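Local coordinates for flavoprotein (Thermotoga maritima, PDB 5V8S) that probably works as an electron-transferring oxidoreductase, uniting a metallo-beta-lactamase-like di-iron domain with a flavodoxin-like domain for FMN, at residues A[183-189]-A[201-206]; A[257-261]-A[350-354]; A[263-269]-A[316-322]. The protein carries 1 engineered substitution. One frame throughout, in Å; residues are numbered along the deposited sequence.

Interaction 1 of 3, residues A[183-189]-A[201-206]; sequences GGYLLPE and RYLPHV
Gly184 and Val206 bring their CA atoms within 4.0 Å where the irregular 183-189 loop passes along helix 196-214 of the metallo-beta-lactamase-like domain, next to the kink at Pro204. A weak hydrogen bond of 3.4 Å joins Tyr185 N to His205 O. With no side chain in the way, Gly184 also lets its CA approach Tyr202 OH to 3.4 Å; that hydroxyl is engaged with Leu242 N. The Tyr202 ring turns its edge to the loop, with CE1 3.2 Å from Tyr185 O near the ring plane. This carbonyl is buried and has no hydrogen-bond partner. Leu186 packs against both Tyr202 and His205. Its CG lies opposite the backbone N (chi1 -168°), which carries CD1 over one face of the His205 imidazole, a CH-pi contact 4.0 Å from the centroid and 14° off the normal. Leu186 CD2 slides past the edge of Tyr202, and Pro188 CG also touches Tyr202 CD1. His205 ND1 is hydrogen-bonded to Glu48 OE2, which would limit rotation of the imidazole that Leu186 covers. At the exposed end, Glu189 OE1 lies 3.8 Å from Arg201 NH1, a long salt bridge whose carboxylate and guanidinium planes are 60° apart.

Interaction 2 of 3, residues A[257-261]-A[350-354]; sequences SVAKG and NYEKP
This is a small, buried, largely polar contact between the C-terminal end of helix 248-260 and the loop that leads into strand 354-360 of the flavodoxin-like domain, and it joins parts of the chain 89 residues apart. Tyr351 and Lys353 reach from the loop to carbonyls of the helix end. Gly261, with positive phi (72°), closes the helix in a Schellman motif. Tyr351 OH donates to Val258 O at 2.7 Å from above the carbonyl plane, 35° out of it. Gly261 N donates to Val258 O from the opposite face at 3.1 Å, so this oxygen is gripped twice. The ring edge carries Tyr351 CE1 to 3.5 Å from Ala259 O, and Tyr351 CD1 lies 3.8 Å from Gly261 CA, an approach permitted by the lack of a side chain on Gly261. Lys218 makes a cation-pi contact with the ring. The Lys353 chain runs extended until its last torsion bends (chi4 -72°), bringing NZ to 2.8 Å from Gly261 O. Ser320 O and Pro318 O accept from the same ammonium group. Three backbone carbonyls around one NZ, one of them just beyond a helix C-terminus, would be expected to stabilise the lysine's positive charge within the buried junction.

Interaction 3 of 3, residues A[263-269]-A[316-322]; sequences PKKGKVT and DIPDSEA
Lys267 NZ bridges two aspartates, at 2.7 Å from Asp316 OD1 and 2.8 Å from Asp319 OD1, in a salt-bridge network where segment 263-269 runs into strand 267-273 in the parallel sheet of the flavodoxin-like domain. Its fully extended chain runs past Ser320 to place the ammonium there, meeting Asp316 on the anti side of its carboxylate and Asp319 on the syn side, tilted out of the two planes by 28° and 25°. Asp316 is held from its other oxygen by Tyr300, while a water accepting from Lys267 NZ donates to Asp319 OD2 at 2.6 Å. Glu321 makes the second polar centre. Its OE2 takes the Gly266 N-H at 2.6 Å, a nearly straight bond (164°) on the anti side, and its OE1 pairs with Lys265 NZ at 3.1 Å on the syn side, both donors again tilted out of the carboxylate plane. Lys265 NZ also donates to Leu409 O. The carboxylate thus clasps the type II turn of 264-267. Backbone bonds tie the two segments together in the same region: Lys264 N to Asp319 O, Glu321 N to Lys267 O at 2.7 Å, and Thr269 N to Ala322 O. Farther along the strand the hydroxyls form a relay, Thr269 OG1 donating to Ser320 OG at 2.7 Å and Ser320 OG in turn to Asp316 O. This ties the strand to the type I turn of 317-320. Val268 CG1 packs beside Ala322 O. On the exposed side Pro263 CB packs against Ser320 O and Glu321 CA, and lies 3.9 Å from Glu321 CG.

Interactions 2 and 3 form one continuous patch, their centres about 9 Å apart, with interaction 3 nested in the chain loop that interaction 2 closes. They meet through Lys353, whose NZ hydrogen-bonds Ser320 O at 2.7 Å, and through Pro354, whose CD packs 3.4 Å from Glu321 O. Interaction 1 stands apart in the di-iron domain: its centre is about 21 Å from that of interaction 2 and 20 Å from that of interaction 3, and its nearest atoms approach to about 6 and 7 Å without touching. Interaction 1 lies near the metal site: about 8 Å separates the side-chain position of Gly183 from the bound mu-oxo-diiron, and Gly184 is backbone-bonded to the pocket residue His240.

Interaction 1 of 3, residues A[183-189]-A[201-206]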
loop_
_atom_site.group_PDB
_atom_site.type_symbol
_atom_site.label_atom_id
_atom_site.label_comp_id
_atom_site.label_asym_id
_atom_site.label_seq_id
_atom_site.Cartn_x
_atom_site.Cartn_y
_atom_site.Cartn_z
ATOM N N GLY A 183 -14.010 5.871 20.862
ATOM C CA GLY A 183 -12.850 6.653 20.506
ATOM C C GLY A 183 -12.928 7.228 19.103
ATOM O O GLY A 183 -13.796 6.890 18.315
ATOM N N GLY A 184 -11.978 8.109 18.825
ATOM C CA GLY A 184 -11.786 8.650 17.493
ATOM C C GLY A 184 -10.358 9.128 17.344
ATOM O O GLY A 184 -9.644 9.323 18.332
ATOM N N TYR A 185 -9.944 9.323 16.084
ATOM C CA TYR A 185 -8.707 10.029 15.801
ATOM C C TYR A 185 -8.943 11.534 15.964
ATOM O O TYR A 185 -10.060 11.972 16.256
ATOM C CB TYR A 185 -8.252 9.736 14.367
ATOM C CG TYR A 185 -7.957 8.285 14.056
ATOM C CD1 TYR A 185 -7.040 7.555 14.806
ATOM C CD2 TYR A 185 -8.568 7.655 12.984
ATOM C CE1 TYR A 185 -6.733 6.221 14.477
ATOM C CE2 TYR A 185 -8.279 6.344 12.649
ATOM C CZ TYR A 185 -7.362 5.618 13.402
ATOM O OH TYR A 185 -7.054 4.303 13.078
ATOM N N LEU A 186 -7.876 12.324 15.753
ATOM C CA LEU A 186 -7.850 13.792 15.833
ATOM C C LEU A 186 -7.411 14.261 17.215
ATOM O O LEU A 186 -7.689 13.608 18.229
ATOM C CB LEU A 186 -9.205 14.449 15.465
ATOM C CG LEU A 186 -9.179 15.978 15.240
ATOM C CD1 LEU A 186 -8.462 16.381 13.975
ATOM C CD2 LEU A 186 -10.595 16.560 15.229
ATOM N N LEU A 187 -6.754 15.419 17.264
ATOM C CA LEU A 187 -6.360 16.040 18.520
ATOM C C LEU A 187 -7.135 17.332 18.716
ATOM O O LEU A 187 -6.592 18.421 18.484
ATOM C CB LEU A 187 -4.863 16.328 18.488
ATOM C CG LEU A 187 -3.985 15.104 18.230
ATOM C CD1 LEU A 187 -2.525 15.532 18.038
ATOM C CD2 LEU A 187 -4.147 14.077 19.351
ATOM N N PRO A 188 -8.394 17.259 19.148
ATOM C CA PRO A 188 -9.224 18.460 19.200
ATOM C C PRO A 188 -8.703 19.447 20.227
ATOM O O PRO A 188 -8.054 19.092 21.214
ATOM C CB PRO A 188 -10.605 17.922 19.596
ATOM C CG PRO A 188 -10.539 16.453 19.403
ATOM C CD PRO A 188 -9.130 16.069 19.602
ATOM N N GLU A 189 -9.051 20.705 19.999
ATOM C CA GLU A 189 -8.544 21.815 20.785
ATOM C C GLU A 189 -9.224 21.948 22.146
ATOM O O GLU A 189 -8.978 22.936 22.842
ATOM C CB GLU A 189 -8.718 23.120 19.992
ATOM C CG GLU A 189 -8.605 22.967 18.459
ATOM C CD GLU A 189 -8.406 24.307 17.741
ATOM O OE1 GLU A 189 -9.040 24.527 16.682
ATOM O OE2 GLU A 189 -7.617 25.143 18.239
ATOM N N ARG A 201 -16.594 18.800 13.286
ATOM C CA ARG A 201 -15.325 18.473 12.652
ATOM C C ARG A 201 -14.794 17.129 13.128
ATOM O O ARG A 201 -14.053 16.475 12.403
ATOM C CB ARG A 201 -14.349 19.601 12.971
ATOM C CG ARG A 201 -12.936 19.394 12.665
ATOM C CD ARG A 201 -12.120 20.641 13.059
ATOM N NE ARG A 201 -12.949 21.812 13.386
ATOM C CZ ARG A 201 -12.774 22.582 14.458
ATOM N NH1 ARG A 201 -11.783 22.344 15.321
ATOM N NH2 ARG A 201 -13.592 23.607 14.659
ATOM N N TYR A 202 -15.124 16.731 14.362
ATOM C CA TYR A 202 -14.565 15.529 14.974
ATOM C C TYR A 202 -15.215 14.251 14.447
ATOM O O TYR A 202 -14.532 13.238 14.270
ATOM C CB TYR A 202 -14.723 15.641 16.494
ATOM C CG TYR A 202 -14.283 14.424 17.283
ATOM C CD1 TYR A 202 -12.979 13.950 17.217
ATOM C CD2 TYR A 202 -15.166 13.770 18.145
ATOM C CE1 TYR A 202 -12.574 12.861 17.948
ATOM C CE2 TYR A 202 -14.760 12.664 18.894
ATOM C CZ TYR A 202 -13.458 12.213 18.775
ATOM O OH TYR A 202 -13.046 11.129 19.524
ATOM N N LEU A 203 -16.520 14.255 14.205
ATOM C CA LEU A 203 -17.207 12.994 13.932
ATOM C C LEU A 203 -16.662 12.244 12.717
ATOM O O LEU A 203 -16.583 11.004 12.774
ATOM C CB LEU A 203 -18.726 13.204 13.886
ATOM C CG LEU A 203 -19.353 13.370 15.282
ATOM C CD1 LEU A 203 -20.781 13.854 15.151
ATOM C CD2 LEU A 203 -19.312 12.075 16.049
ATOM N N PRO A 204 -16.281 12.887 11.617
ATOM C CA PRO A 204 -15.678 12.116 10.517
ATOM C C PRO A 204 -14.409 11.390 10.931
ATOM O O PRO A 204 -14.118 10.309 10.406
ATOM C CB PRO A 204 -15.424 13.173 9.437
ATOM C CG PRO A 204 -16.419 14.257 9.746
ATOM C CD PRO A 204 -16.537 14.288 11.239
ATOM N N HIS A 205 -13.647 11.948 11.875
ATOM C CA HIS A 205 -12.483 11.243 12.401
ATOM C C HIS A 205 -12.872 10.095 13.328
ATOM O O HIS A 205 -12.083 9.154 13.491
ATOM C CB HIS A 205 -11.535 12.215 13.093
ATOM C CG HIS A 205 -11.011 13.283 12.181
ATOM N ND1 HIS A 205 -9.893 13.105 11.394
ATOM C CD2 HIS A 205 -11.472 14.528 11.911
ATOM C CE1 HIS A 205 -9.693 14.198 10.673
ATOM N NE2 HIS A 205 -10.637 15.076 10.969
ATOM N N VAL A 206 -14.063 10.157 13.934
ATOM C CA VAL A 206 -14.606 9.000 14.640
ATOM C C VAL A 206 -14.952 7.906 13.645
ATOM O O VAL A 206 -14.607 6.741 13.845
ATOM C CB VAL A 206 -15.831 9.408 15.479
ATOM C CG1 VAL A 206 -16.476 8.173 16.110
ATOM C CG2 VAL A 206 -15.412 10.405 16.533
#

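Interaction 2 of 3, residues A[257-261]-A[350-354]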
loop_
_atom_site.group_PDB
_atom_site.type_symbol
_atom_site.label_atom_id
_atom_site.label_comp_id
_atom_site.label_asym_id
_atom_site.label_seq_id
_atom_site.Cartn_x
_atom_site.Cartn_y
_atom_site.Cartn_z
ATOM N N SER A 257 -24.889 4.145 13.619
ATOM C CA SER A 257 -25.114 4.528 12.227
ATOM C C SER A 257 -23.979 4.058 11.321
ATOM O O SER A 257 -24.217 3.567 10.209
ATOM C CB SER A 257 -25.252 6.047 12.142
ATOM O OG SER A 257 -25.466 6.436 10.810
ATOM N N VAL A 258 -22.738 4.208 11.775
ATOM C CA VAL A 258 -21.602 3.726 11.000
ATOM C C VAL A 258 -21.648 2.211 10.883
ATOM O O VAL A 258 -21.436 1.652 9.802
ATOM C CB VAL A 258 -20.284 4.228 11.617
ATOM C CG1 VAL A 258 -19.062 3.544 10.975
ATOM C CG2 VAL A 258 -20.187 5.729 11.487
ATOM N N ALA A 259 -21.915 1.517 11.989
ATOM C CA ALA A 259 -21.963 0.058 11.950
ATOM C C ALA A 259 -23.030 -0.453 10.985
ATOM O O ALA A 259 -22.819 -1.463 10.298
ATOM C CB ALA A 259 -22.187 -0.499 13.355
ATOM N N LYS A 260 -24.186 0.224 10.923
ATOM C CA LYS A 260 -25.253 -0.191 10.023
ATOM C C LYS A 260 -25.027 0.296 8.601
ATOM O O LYS A 260 -25.699 -0.193 7.693
ATOM C CB LYS A 260 -26.620 0.313 10.501
ATOM C CG LYS A 260 -27.067 -0.336 11.800
ATOM C CD LYS A 260 -28.574 -0.297 12.004
ATOM C CE LYS A 260 -29.107 1.091 11.909
ATOM N NZ LYS A 260 -30.390 1.269 12.702
ATOM N N GLY A 261 -24.128 1.254 8.401
ATOM C CA GLY A 261 -23.902 1.834 7.080
ATOM C C GLY A 261 -25.039 2.724 6.611
ATOM O O GLY A 261 -25.370 2.716 5.422
ATOM N N ASN A 350 -17.515 -4.053 5.020
ATOM C CA ASN A 350 -18.265 -5.024 4.239
ATOM C C ASN A 350 -19.755 -4.773 4.454
ATOM O O ASN A 350 -20.367 -5.296 5.384
ATOM C CB ASN A 350 -17.870 -6.425 4.672
ATOM C CG ASN A 350 -18.335 -7.478 3.706
ATOM O OD1 ASN A 350 -18.713 -7.165 2.584
ATOM N ND2 ASN A 350 -18.320 -8.729 4.133
ATOM N N TYR A 351 -20.349 -3.974 3.564
ATOM C CA TYR A 351 -21.736 -3.536 3.680
ATOM C C TYR A 351 -22.537 -4.000 2.474
ATOM O O TYR A 351 -21.994 -4.166 1.375
ATOM C CB TYR A 351 -21.819 -2.001 3.710
ATOM C CG TYR A 351 -21.208 -1.354 4.926
ATOM C CD1 TYR A 351 -21.922 -1.264 6.121
ATOM C CD2 TYR A 351 -19.927 -0.815 4.892
ATOM C CE1 TYR A 351 -21.379 -0.669 7.219
ATOM C CE2 TYR A 351 -19.378 -0.224 6.008
ATOM C CZ TYR A 351 -20.117 -0.144 7.171
ATOM O OH TYR A 351 -19.556 0.454 8.265
ATOM N N GLU A 352 -23.856 -4.150 2.670
ATOM C CA GLU A 352 -24.755 -4.521 1.572
ATOM C C GLU A 352 -25.183 -3.243 0.853
ATOM O O GLU A 352 -26.268 -2.705 1.060
ATOM C CB GLU A 352 -25.947 -5.337 2.061
ATOM C CG GLU A 352 -26.764 -5.926 0.904
ATOM C CD GLU A 352 -28.114 -6.484 1.318
ATOM O OE1 GLU A 352 -28.274 -6.864 2.496
ATOM O OE2 GLU A 352 -29.014 -6.539 0.447
ATOM N N LYS A 353 -24.304 -2.756 -0.012
ATOM C CA LYS A 353 -24.518 -1.560 -0.807
ATOM C C LYS A 353 -24.334 -1.891 -2.280
ATOM O O LYS A 353 -23.546 -2.778 -2.632
ATOM C CB LYS A 353 -23.523 -0.448 -0.438
ATOM C CG LYS A 353 -23.710 0.078 0.984
ATOM C CD LYS A 353 -22.609 1.005 1.450
ATOM C CE LYS A 353 -22.799 1.456 2.895
ATOM N NZ LYS A 353 -23.908 2.422 2.997
ATOM N N PRO A 354 -25.042 -1.199 -3.162
ATOM C CA PRO A 354 -24.846 -1.429 -4.595
ATOM C C PRO A 354 -23.529 -0.864 -5.094
ATOM O O PRO A 354 -23.012 0.134 -4.586
ATOM C CB PRO A 354 -26.024 -0.697 -5.233
ATOM C CG PRO A 354 -26.469 0.280 -4.217
ATOM C CD PRO A 354 -26.132 -0.246 -2.884
#

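Interaction 3 of 3, residues A[263-269]-A[316-322]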
loop_
_atom_site.group_PDB
_atom_site.type_symbol
_atom_site.label_atom_id
_atom_site.label_comp_id
_atom_site.label_asym_id
_atom_site.label_seq_id
_atom_site.Cartn_x
_atom_site.Cartn_y
_atom_site.Cartn_z
ATOM N N PRO A 263 -26.788 5.512 4.898
ATOM C CA PRO A 263 -26.211 6.364 3.856
ATOM C C PRO A 263 -26.668 7.814 3.914
ATOM O O PRO A 263 -27.765 8.147 4.371
ATOM C CB PRO A 263 -26.701 5.696 2.563
ATOM C CG PRO A 263 -27.960 5.051 2.926
ATOM C CD PRO A 263 -27.846 4.639 4.361
ATOM N N LYS A 264 -25.770 8.685 3.452
ATOM C CA LYS A 264 -26.093 10.083 3.204
ATOM C C LYS A 264 -26.604 10.204 1.775
ATOM O O LYS A 264 -25.908 9.825 0.833
ATOM C CB LYS A 264 -24.847 10.943 3.411
ATOM C CG LYS A 264 -24.999 12.368 2.918
ATOM C CD LYS A 264 -23.861 13.254 3.380
ATOM C CE LYS A 264 -22.551 12.851 2.754
ATOM N NZ LYS A 264 -21.491 13.878 2.981
ATOM N N LYS A 265 -27.818 10.710 1.615
ATOM C CA LYS A 265 -28.429 10.739 0.295
ATOM C C LYS A 265 -27.553 11.509 -0.675
ATOM O O LYS A 265 -27.069 12.602 -0.364
ATOM C CB LYS A 265 -29.813 11.377 0.363
ATOM C CG LYS A 265 -30.905 10.379 0.151
ATOM C CD LYS A 265 -30.953 9.919 -1.283
ATOM C CE LYS A 265 -31.832 8.691 -1.461
ATOM N NZ LYS A 265 -31.660 8.079 -2.802
ATOM N N GLY A 266 -27.345 10.924 -1.854
ATOM C CA GLY A 266 -26.553 11.533 -2.893
ATOM C C GLY A 266 -25.084 11.172 -2.869
ATOM O O GLY A 266 -24.391 11.404 -3.870
ATOM N N LYS A 267 -24.588 10.606 -1.771
ATOM C CA LYS A 267 -23.157 10.325 -1.657
ATOM C C LYS A 267 -22.796 9.032 -2.387
ATOM O O LYS A 267 -23.338 7.962 -2.091
ATOM C CB LYS A 267 -22.737 10.225 -0.189
ATOM C CG LYS A 267 -21.245 9.945 -0.052
ATOM C CD LYS A 267 -20.747 10.164 1.370
ATOM C CE LYS A 267 -19.279 9.828 1.515
ATOM N NZ LYS A 267 -18.780 10.032 2.906
ATOM N N VAL A 268 -21.847 9.128 -3.313
ATOM C CA VAL A 268 -21.274 7.978 -3.999
ATOM C C VAL A 268 -19.762 8.110 -3.897
ATOM O O VAL A 268 -19.219 9.199 -4.110
ATOM C CB VAL A 268 -21.736 7.933 -5.474
ATOM C CG1 VAL A 268 -21.030 6.825 -6.238
ATOM C CG2 VAL A 268 -23.256 7.744 -5.540
ATOM N N THR A 269 -19.078 7.020 -3.570
ATOM C CA THR A 269 -17.617 7.034 -3.519
ATOM C C THR A 269 -17.070 6.286 -4.732
ATOM O O THR A 269 -17.475 5.154 -5.009
ATOM C CB THR A 269 -17.072 6.489 -2.184
ATOM O OG1 THR A 269 -17.531 7.323 -1.114
ATOM C CG2 THR A 269 -15.570 6.523 -2.146
ATOM N N ASP A 316 -14.940 6.857 4.120
ATOM C CA ASP A 316 -16.055 7.336 3.312
ATOM C C ASP A 316 -17.039 6.245 2.917
ATOM O O ASP A 316 -18.109 6.571 2.397
ATOM C CB ASP A 316 -15.515 8.087 2.080
ATOM C CG ASP A 316 -15.237 9.558 2.390
ATOM O OD1 ASP A 316 -16.086 10.185 3.059
ATOM O OD2 ASP A 316 -14.173 10.078 2.038
ATOM N N ILE A 317 -16.732 4.978 3.177
ATOM C CA ILE A 317 -17.601 3.878 2.752
ATOM C C ILE A 317 -18.926 3.829 3.519
ATOM O O ILE A 317 -19.993 3.712 2.893
ATOM C CB ILE A 317 -16.876 2.522 2.845
ATOM C CG1 ILE A 317 -15.519 2.547 2.127
ATOM C CG2 ILE A 317 -17.782 1.393 2.335
ATOM C CD1 ILE A 317 -15.621 2.767 0.679
ATOM N N PRO A 318 -18.936 3.890 4.861
ATOM C CA PRO A 318 -20.191 3.596 5.585
ATOM C C PRO A 318 -21.394 4.425 5.170
ATOM O O PRO A 318 -22.499 3.878 5.072
ATOM C CB PRO A 318 -19.825 3.820 7.059
ATOM C CG PRO A 318 -18.350 3.553 7.115
ATOM C CD PRO A 318 -17.829 4.125 5.802
ATOM N N ASP A 319 -21.232 5.726 4.952
ATOM C CA ASP A 319 -22.374 6.559 4.602
ATOM C C ASP A 319 -22.484 6.817 3.110
ATOM O O ASP A 319 -23.241 7.687 2.700
ATOM C CB ASP A 319 -22.425 7.852 5.422
ATOM C CG ASP A 319 -21.288 8.788 5.153
ATOM O OD1 ASP A 319 -20.291 8.381 4.524
ATOM O OD2 ASP A 319 -21.393 9.960 5.573
ATOM N N SER A 320 -21.762 6.077 2.284
ATOM C CA SER A 320 -22.014 6.129 0.847
ATOM C C SER A 320 -23.269 5.340 0.485
ATOM O O SER A 320 -23.517 4.259 1.029
ATOM C CB SER A 320 -20.834 5.517 0.088
ATOM O OG SER A 320 -19.686 6.327 0.194
ATOM N N GLU A 321 -24.061 5.873 -0.458
ATOM C CA GLU A 321 -25.169 5.081 -0.980
ATOM C C GLU A 321 -24.666 3.939 -1.847
ATOM O O GLU A 321 -25.303 2.876 -1.912
ATOM C CB GLU A 321 -26.094 5.936 -1.845
ATOM C CG GLU A 321 -26.881 6.989 -1.141
ATOM C CD GLU A 321 -28.078 7.399 -1.980
ATOM O OE1 GLU A 321 -29.019 6.591 -2.072
ATOM O OE2 GLU A 321 -28.064 8.495 -2.576
ATOM N N ALA A 322 -23.537 4.144 -2.523
ATOM C CA ALA A 322 -23.027 3.190 -3.496
ATOM C C ALA A 322 -21.547 3.451 -3.689
ATOM O O ALA A 322 -21.043 4.535 -3.379
ATOM C CB ALA A 322 -23.744 3.321 -4.849
HETATM O O HOH W 1 -19.868 11.995 5.092
#